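Local coordinates for fuculose-1-phosphate aldolase (Glaciozyma antarctica, PDB 4XXF), which belongs to the class II aldolase and adducin (AraD-like) family and carries a zinc ion held by histidines, at residues A142-D152 and A169-N180. Numbering follows the deposited sequence. Where two conformers were deposited one is given.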
ATOM      1  N   ALA A 142      -2.640   4.119 -24.698  1.00 14.20           N
ATOM      2  CA  ALA A 142      -1.261   3.905 -25.124  1.00 15.42           C
ATOM      3  C   ALA A 142      -1.079   2.497 -25.705  1.00 15.27           C
ATOM      4  O   ALA A 142      -0.121   2.242 -26.447  1.00 15.79           O
ATOM      5  CB  ALA A 142      -0.307   4.125 -23.953  1.00 14.45           C
ATOM      6  N   PHE A 143      -2.005   1.597 -25.373  1.00 13.95           N
ATOM      7  CA  PHE A 143      -1.941   0.195 -25.792  1.00 14.19           C
ATOM      8  C   PHE A 143      -2.977  -0.183 -26.834  1.00 14.81           C
ATOM      9  O   PHE A 143      -3.065  -1.353 -27.227  1.00 15.11           O
ATOM     10  CB  PHE A 143      -2.102  -0.717 -24.578  1.00 13.64           C
ATOM     11  CG  PHE A 143      -1.046  -0.498 -23.542  1.00 12.92           C
ATOM     12  CD1 PHE A 143       0.239  -0.969 -23.737  1.00 12.85           C
ATOM     13  CD2 PHE A 143      -1.321   0.232 -22.400  1.00 14.76           C
ATOM     14  CE1 PHE A 143       1.221  -0.734 -22.796  1.00 13.71           C
ATOM     15  CE2 PHE A 143      -0.341   0.467 -21.453  1.00 14.25           C
ATOM     16  CZ  PHE A 143       0.932  -0.005 -21.653  1.00 13.83           C
ATOM     17  N   TYR A 144      -3.755   0.790 -27.292  1.00 14.40           N
ATOM     18  CA  TYR A 144      -4.782   0.526 -28.297  1.00 14.46           C
ATOM     19  C   TYR A 144      -4.183  -0.085 -29.554  1.00 15.87           C
ATOM     20  O   TYR A 144      -3.324   0.509 -30.191  1.00 17.40           O
ATOM     21  CB  TYR A 144      -5.528   1.816 -28.630  1.00 17.31           C
ATOM     22  CG  TYR A 144      -6.457   1.685 -29.804  1.00 17.59           C
ATOM     23  CD1 TYR A 144      -7.638   0.966 -29.696  1.00 17.96           C
ATOM     24  CD2 TYR A 144      -6.142   2.257 -31.018  1.00 17.99           C
ATOM     25  CE1 TYR A 144      -8.488   0.832 -30.767  1.00 23.12           C
ATOM     26  CE2 TYR A 144      -6.986   2.134 -32.092  1.00 18.12           C
ATOM     27  CZ  TYR A 144      -8.151   1.419 -31.957  1.00 20.12           C
ATOM     28  OH  TYR A 144      -8.986   1.300 -33.045  1.00 24.33           O
ATOM     29  N   GLY A 145      -4.624  -1.294 -29.874  1.00 15.02           N
ATOM     30  CA  GLY A 145      -4.127  -2.018 -31.030  1.00 17.62           C
ATOM     31  C   GLY A 145      -2.649  -2.360 -30.968  1.00 18.46           C
ATOM     32  O   GLY A 145      -2.066  -2.746 -31.988  1.00 19.69           O
ATOM     33  N   ASP A 146      -2.042  -2.247 -29.791  1.00 16.87           N
ATOM     34  CA  ASP A 146      -0.592  -2.376 -29.693  1.00 16.18           C
ATOM     35  C   ASP A 146      -0.144  -3.200 -28.497  1.00 16.93           C
ATOM     36  O   ASP A 146       0.988  -3.055 -28.028  1.00 17.06           O
ATOM     37  CB  ASP A 146       0.068  -0.990 -29.643  1.00 17.03           C
ATOM     38  CG  ASP A 146       1.474  -0.983 -30.242  1.00 20.50           C
ATOM     39  OD1 ASP A 146       1.738  -1.741 -31.208  1.00 21.00           O
ATOM     40  OD2 ASP A 146       2.317  -0.200 -29.766  1.00 19.52           O
ATOM     41  N   VAL A 147      -1.024  -4.068 -27.996  1.00 15.34           N
ATOM     42  CA  VAL A 147      -0.630  -5.003 -26.950  1.00 15.15           C
ATOM     43  C   VAL A 147      -1.082  -6.405 -27.354  1.00 17.97           C
ATOM     44  O   VAL A 147      -2.217  -6.608 -27.801  1.00 20.61           O
ATOM     45  CB  VAL A 147      -1.185  -4.605 -25.545  1.00 16.08           C
ATOM     46  CG1 VAL A 147      -2.704  -4.433 -25.548  1.00 19.36           C
ATOM     47  CG2 VAL A 147      -0.753  -5.617 -24.492  1.00 17.89           C
ATOM     48  N   ALA A 148      -0.159  -7.350 -27.261  1.00 15.06           N
ATOM     49  CA  ALA A 148      -0.418  -8.726 -27.648  1.00 14.80           C
ATOM     50  C   ALA A 148      -0.878  -9.563 -26.462  1.00 14.72           C
ATOM     51  O   ALA A 148      -0.727  -9.180 -25.306  1.00 15.62           O
ATOM     52  CB  ALA A 148       0.831  -9.333 -28.272  1.00 17.06           C
ATOM     53  N   LEU A 149      -1.440 -10.722 -26.775  1.00 20.01           N
ATOM     54  CA  LEU A 149      -1.851 -11.684 -25.768  1.00 19.53           C
ATOM     55  C   LEU A 149      -1.410 -13.050 -26.226  1.00 22.41           C
ATOM     56  O   LEU A 149      -1.799 -13.500 -27.303  1.00 25.52           O
ATOM     57  CB  LEU A 149      -3.370 -11.662 -25.551  1.00 23.29           C
ATOM     58  CG  LEU A 149      -3.951 -12.690 -24.563  1.00 26.74           C
ATOM     59  CD1 LEU A 149      -3.408 -12.496 -23.146  1.00 24.51           C
ATOM     60  CD2 LEU A 149      -5.482 -12.651 -24.574  1.00 28.50           C
ATOM     61  N   LEU A 150      -0.581 -13.702 -25.425  1.00 20.88           N
ATOM     62  CA  LEU A 150      -0.192 -15.068 -25.715  1.00 23.14           C
ATOM     63  C   LEU A 150      -0.979 -16.017 -24.828  1.00 23.24           C
ATOM     64  O   LEU A 150      -0.942 -15.894 -23.614  1.00 21.88           O
ATOM     65  CB  LEU A 150       1.308 -15.269 -25.497  1.00 23.66           C
ATOM     66  CG  LEU A 150       1.823 -16.676 -25.805  1.00 29.00           C
ATOM     67  CD1 LEU A 150       1.449 -17.094 -27.219  1.00 28.06           C
ATOM     68  CD2 LEU A 150       3.324 -16.743 -25.596  1.00 35.39           C
ATOM     69  N   GLY A 151      -1.693 -16.960 -25.433  1.00 31.06           N
ATOM     70  CA  GLY A 151      -2.469 -17.925 -24.675  1.00 37.84           C
ATOM     71  C   GLY A 151      -1.647 -19.103 -24.176  1.00 49.09           C
ATOM     72  O   GLY A 151      -2.082 -20.253 -24.275  1.00 54.49           O
ATOM     73  N   ASP A 152      -0.492 -18.786 -23.632  1.00 60.06           N
ATOM     74  CA  ASP A 152       0.466 -19.742 -23.129  1.00 64.47           C
ATOM     75  C   ASP A 152       0.110 -20.464 -21.825  1.00 66.85           C
ATOM     76  O   ASP A 152       1.015 -20.895 -21.113  1.00 68.96           O
ATOM     77  CB  ASP A 152       1.872 -19.146 -23.058  1.00 65.65           C
ATOM     78  CG  ASP A 152       2.919 -19.960 -23.878  1.00 68.96           C
ATOM     79  OD1 ASP A 152       2.521 -20.719 -24.786  1.00 74.47           O
ATOM     80  OD2 ASP A 152       4.161 -19.822 -23.640  1.00 65.00           O
ATOM     81  N   ALA A 169       4.488 -14.002 -31.144  1.00 19.59           N
ATOM     82  CA  ALA A 169       3.229 -13.443 -30.670  1.00 19.11           C
ATOM     83  C   ALA A 169       3.296 -11.921 -30.528  1.00 20.32           C
ATOM     84  O   ALA A 169       2.313 -11.227 -30.784  1.00 20.79           O
ATOM     85  CB  ALA A 169       2.835 -14.083 -29.347  1.00 21.04           C
ATOM     86  N   LEU A 170       4.446 -11.408 -30.103  1.00 17.58           N
ATOM     87  CA  LEU A 170       4.613  -9.971 -29.890  1.00 15.81           C
ATOM     88  C   LEU A 170       4.497  -9.169 -31.184  1.00 17.22           C
ATOM     89  O   LEU A 170       4.013  -8.047 -31.170  1.00 17.57           O
ATOM     90  CB  LEU A 170       5.971  -9.689 -29.233  1.00 16.90           C
ATOM     91  CG  LEU A 170       6.325  -8.227 -28.946  1.00 16.08           C
ATOM     92  CD1 LEU A 170       5.413  -7.654 -27.874  1.00 17.59           C
ATOM     93  CD2 LEU A 170       7.778  -8.114 -28.514  1.00 18.24           C
ATOM     94  N   GLN A 171       4.946  -9.761 -32.285  1.00 18.63           N
ATOM     95  CA  GLN A 171       4.996  -9.045 -33.556  0.58 18.91           C
ATOM     96  C   GLN A 171       5.717  -7.700 -33.365  1.00 17.67           C
ATOM     97  O   GLN A 171       6.765  -7.622 -32.727  1.00 18.63           O
ATOM     98  CB  GLN A 171       3.578  -8.841 -34.118  0.58 21.74           C
ATOM     99  CG  GLN A 171       2.741 -10.122 -34.201  0.58 21.88           C
ATOM    100  CD  GLN A 171       1.358  -9.894 -34.795  0.58 22.54           C
ATOM    101  OE1 GLN A 171       0.877  -8.762 -34.864  0.58 26.46           O
ATOM    102  NE2 GLN A 171       0.715 -10.973 -35.228  0.58 26.42           N
ATOM    103  N   GLN A 172       5.125  -6.626 -33.886  1.00 18.80           N
ATOM    104  CA  GLN A 172       5.744  -5.302 -33.773  1.00 17.89           C
ATOM    105  C   GLN A 172       5.150  -4.449 -32.642  1.00 17.99           C
ATOM    106  O   GLN A 172       5.344  -3.233 -32.606  1.00 19.08           O
ATOM    107  CB  GLN A 172       5.620  -4.547 -35.104  1.00 19.23           C
ATOM    108  CG  GLN A 172       6.207  -5.281 -36.311  1.00 24.15           C
ATOM    109  CD  GLN A 172       7.686  -5.565 -36.157  1.00 25.19           C
ATOM    110  OE1 GLN A 172       8.463  -4.687 -35.788  1.00 28.16           O
ATOM    111  NE2 GLN A 172       8.081  -6.805 -36.430  1.00 30.65           N
ATOM    112  N   LYS A 173       4.444  -5.090 -31.719  1.00 14.72           N
ATOM    113  CA  LYS A 173       3.735  -4.374 -30.656  1.00 14.01           C
ATOM    114  C   LYS A 173       4.648  -3.990 -29.492  1.00 14.60           C
ATOM    115  O   LYS A 173       5.754  -4.507 -29.379  1.00 14.64           O
ATOM    116  CB  LYS A 173       2.552  -5.217 -30.183  1.00 16.26           C
ATOM    117  CG  LYS A 173       1.520  -5.420 -31.308  1.00 17.80           C
ATOM    118  CD  LYS A 173       0.285  -6.177 -30.859  1.00 21.62           C
ATOM    119  CE  LYS A 173      -0.761  -6.221 -31.967  1.00 21.96           C
ATOM    120  NZ  LYS A 173      -0.310  -7.100 -33.073  1.00 33.72           N
ATOM    121  N   LYS A 174       4.197  -3.061 -28.650  1.00 12.94           N
ATOM    122  CA  LYS A 174       5.048  -2.543 -27.573  1.00 12.37           C
ATOM    123  C   LYS A 174       5.034  -3.414 -26.324  1.00 11.71           C
ATOM    124  O   LYS A 174       5.891  -3.264 -25.451  1.00 12.13           O
ATOM    125  CB  LYS A 174       4.642  -1.117 -27.168  1.00 13.28           C
ATOM    126  CG  LYS A 174       3.216  -0.992 -26.629  1.00 13.72           C
ATOM    127  CD  LYS A 174       2.989   0.340 -25.891  1.00 12.37           C
ATOM    128  CE  LYS A 174       3.262   1.557 -26.754  1.00 13.49           C
ATOM    129  NZ  LYS A 174       2.246   1.729 -27.821  1.00 14.90           N
ATOM    130  N   ALA A 175       4.069  -4.326 -26.238  1.00 12.38           N
ATOM    131  CA  ALA A 175       3.886  -5.081 -25.002  1.00 12.18           C
ATOM    132  C   ALA A 175       3.120  -6.353 -25.262  1.00 12.91           C
ATOM    133  O   ALA A 175       2.408  -6.476 -26.263  1.00 13.19           O
ATOM    134  CB  ALA A 175       3.167  -4.236 -23.953  1.00 14.31           C
ATOM    135  N   ILE A 176       3.274  -7.310 -24.353  1.00 12.53           N
ATOM    136  CA  ILE A 176       2.540  -8.557 -24.440  1.00 12.43           C
ATOM    137  C   ILE A 176       2.128  -9.004 -23.034  1.00 12.35           C
ATOM    138  O   ILE A 176       2.879  -8.880 -22.054  1.00 14.06           O
ATOM    139  CB  ILE A 176       3.365  -9.664 -25.170  1.00 13.60           C
ATOM    140  CG1 ILE A 176       2.544 -10.950 -25.325  1.00 15.14           C
ATOM    141  CG2 ILE A 176       4.695  -9.935 -24.448  1.00 14.92           C
ATOM    142  CD1 ILE A 176       3.122 -11.926 -26.351  1.00 16.71           C
ATOM    143  N   ILE A 177       0.894  -9.478 -22.942  1.00 13.48           N
ATOM    144  CA  ILE A 177       0.398 -10.137 -21.742  1.00 13.80           C
ATOM    145  C   ILE A 177       0.587 -11.626 -21.946  1.00 14.13           C
ATOM    146  O   ILE A 177       0.040 -12.205 -22.882  1.00 15.56           O
ATOM    147  CB  ILE A 177      -1.074  -9.792 -21.481  1.00 13.31           C
ATOM    148  CG1 ILE A 177      -1.207  -8.274 -21.324  1.00 15.69           C
ATOM    149  CG2 ILE A 177      -1.598 -10.535 -20.259  1.00 17.14           C
ATOM    150  CD1 ILE A 177      -2.609  -7.792 -21.037  1.00 20.64           C
ATOM    151  N   LEU A 178       1.418 -12.220 -21.094  1.00 13.69           N
ATOM    152  CA  LEU A 178       1.739 -13.635 -21.167  1.00 14.71           C
ATOM    153  C   LEU A 178       0.833 -14.388 -20.211  1.00 15.53           C
ATOM    154  O   LEU A 178       0.962 -14.247 -18.999  1.00 13.20           O
ATOM    155  CB  LEU A 178       3.207 -13.861 -20.820  1.00 15.19           C
ATOM    156  CG  LEU A 178       4.209 -13.052 -21.648  1.00 17.67           C
ATOM    157  CD1 LEU A 178       5.581 -13.088 -20.984  1.00 21.64           C
ATOM    158  CD2 LEU A 178       4.282 -13.579 -23.078  1.00 20.20           C
ATOM    159  N   GLN A 179      -0.088 -15.173 -20.753  1.00 15.77           N
ATOM    160  CA  GLN A 179      -1.075 -15.838 -19.913  1.00 15.40           C
ATOM    161  C   GLN A 179      -0.404 -16.682 -18.825  1.00 14.43           C
ATOM    162  O   GLN A 179       0.580 -17.393 -19.086  1.00 16.08           O
ATOM    163  CB  GLN A 179      -2.001 -16.707 -20.764  1.00 16.17           C
ATOM    164  CG  GLN A 179      -3.167 -17.294 -20.007  1.00 18.63           C
ATOM    165  CD  GLN A 179      -4.011 -18.161 -20.898  1.00 22.59           C
ATOM    166  OE1 GLN A 179      -4.572 -17.688 -21.887  1.00 26.76           O
ATOM    167  NE2 GLN A 179      -4.097 -19.436 -20.568  1.00 22.29           N
ATOM    168  N   ASN A 180      -0.933 -16.559 -17.607  1.00 13.22           N
ATOM    169  CA  ASN A 180      -0.441 -17.293 -16.441  1.00 14.21           C
ATOM    170  C   ASN A 180       1.002 -16.966 -16.096  1.00 15.06           C
ATOM    171  O   ASN A 180       1.708 -17.804 -15.546  1.00 15.90           O
ATOM    172  CB  ASN A 180      -0.551 -18.809 -16.640  1.00 15.68           C
ATOM    173  CG  ASN A 180      -1.946 -19.258 -17.044  1.00 16.72           C
ATOM    174  OD1 ASN A 180      -2.134 -19.812 -18.135  1.00 19.00           O
ATOM    175  ND2 ASN A 180      -2.925 -19.041 -16.172  1.00 16.31           N
TER
HETATM  176  O   HOH W   1       3.534  -0.986 -33.266  1.00 35.81           O
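Lys-174 reaches across to the turn that precedes strand 147-150 and crosses the Asp-146 side chain at about a right angle. Its CG sits in the cramped slot between backbone N and carbonyl carbon (chi1 61°), and bends at chi3 and chi4 curl the ammonium group back between that turn and the 3-10 segment leading into it. There NZ forms a salt bridge of 2.7 Å with Asp-146 OD2, which offers its anti lone pair, and donates to Ala-142 O at 2.8 Å, almost in line with the carbonyl bond. Gly-232 O is a further acceptor and the indole of Trp-196 a cation-pi partner, so several parts of the chain grip the buried charge. The aliphatic part runs across the Phe-143 side chain, CD lying 3.7 Å from CE1. The other carboxylate oxygen, Asp-146 OD1, faces the start of the Lys-173 side chain and shares a water with Gln-172 O.

Beyond this end the chains run parallel as strands 147-150 and 175-178, the former being the outermost strand within this chain at one side of the mixed sheet of this alpha/beta fold; helix 163-170 lies in the connection. Ala-148 N donates to Ala-175 O and Ala-148 O accepts from Ile-177 N, both at 2.9 Å and nearly straight.

On one face Leu-149 CD1 rests 3.9 Å from Ile-177 CG2, and Val-147 CG2 meets Ala-175 CB. On the other, Ile-176 CG1, anti to its own nitrogen (chi1 -177°), packs against Ala-148 CB, and its CD1 reaches Leu-150 CB. Leu-150 forks at its tip: CD1 touches Ala-169 CB, while CD2 meets Leu-178 CD2 at 4.2 Å.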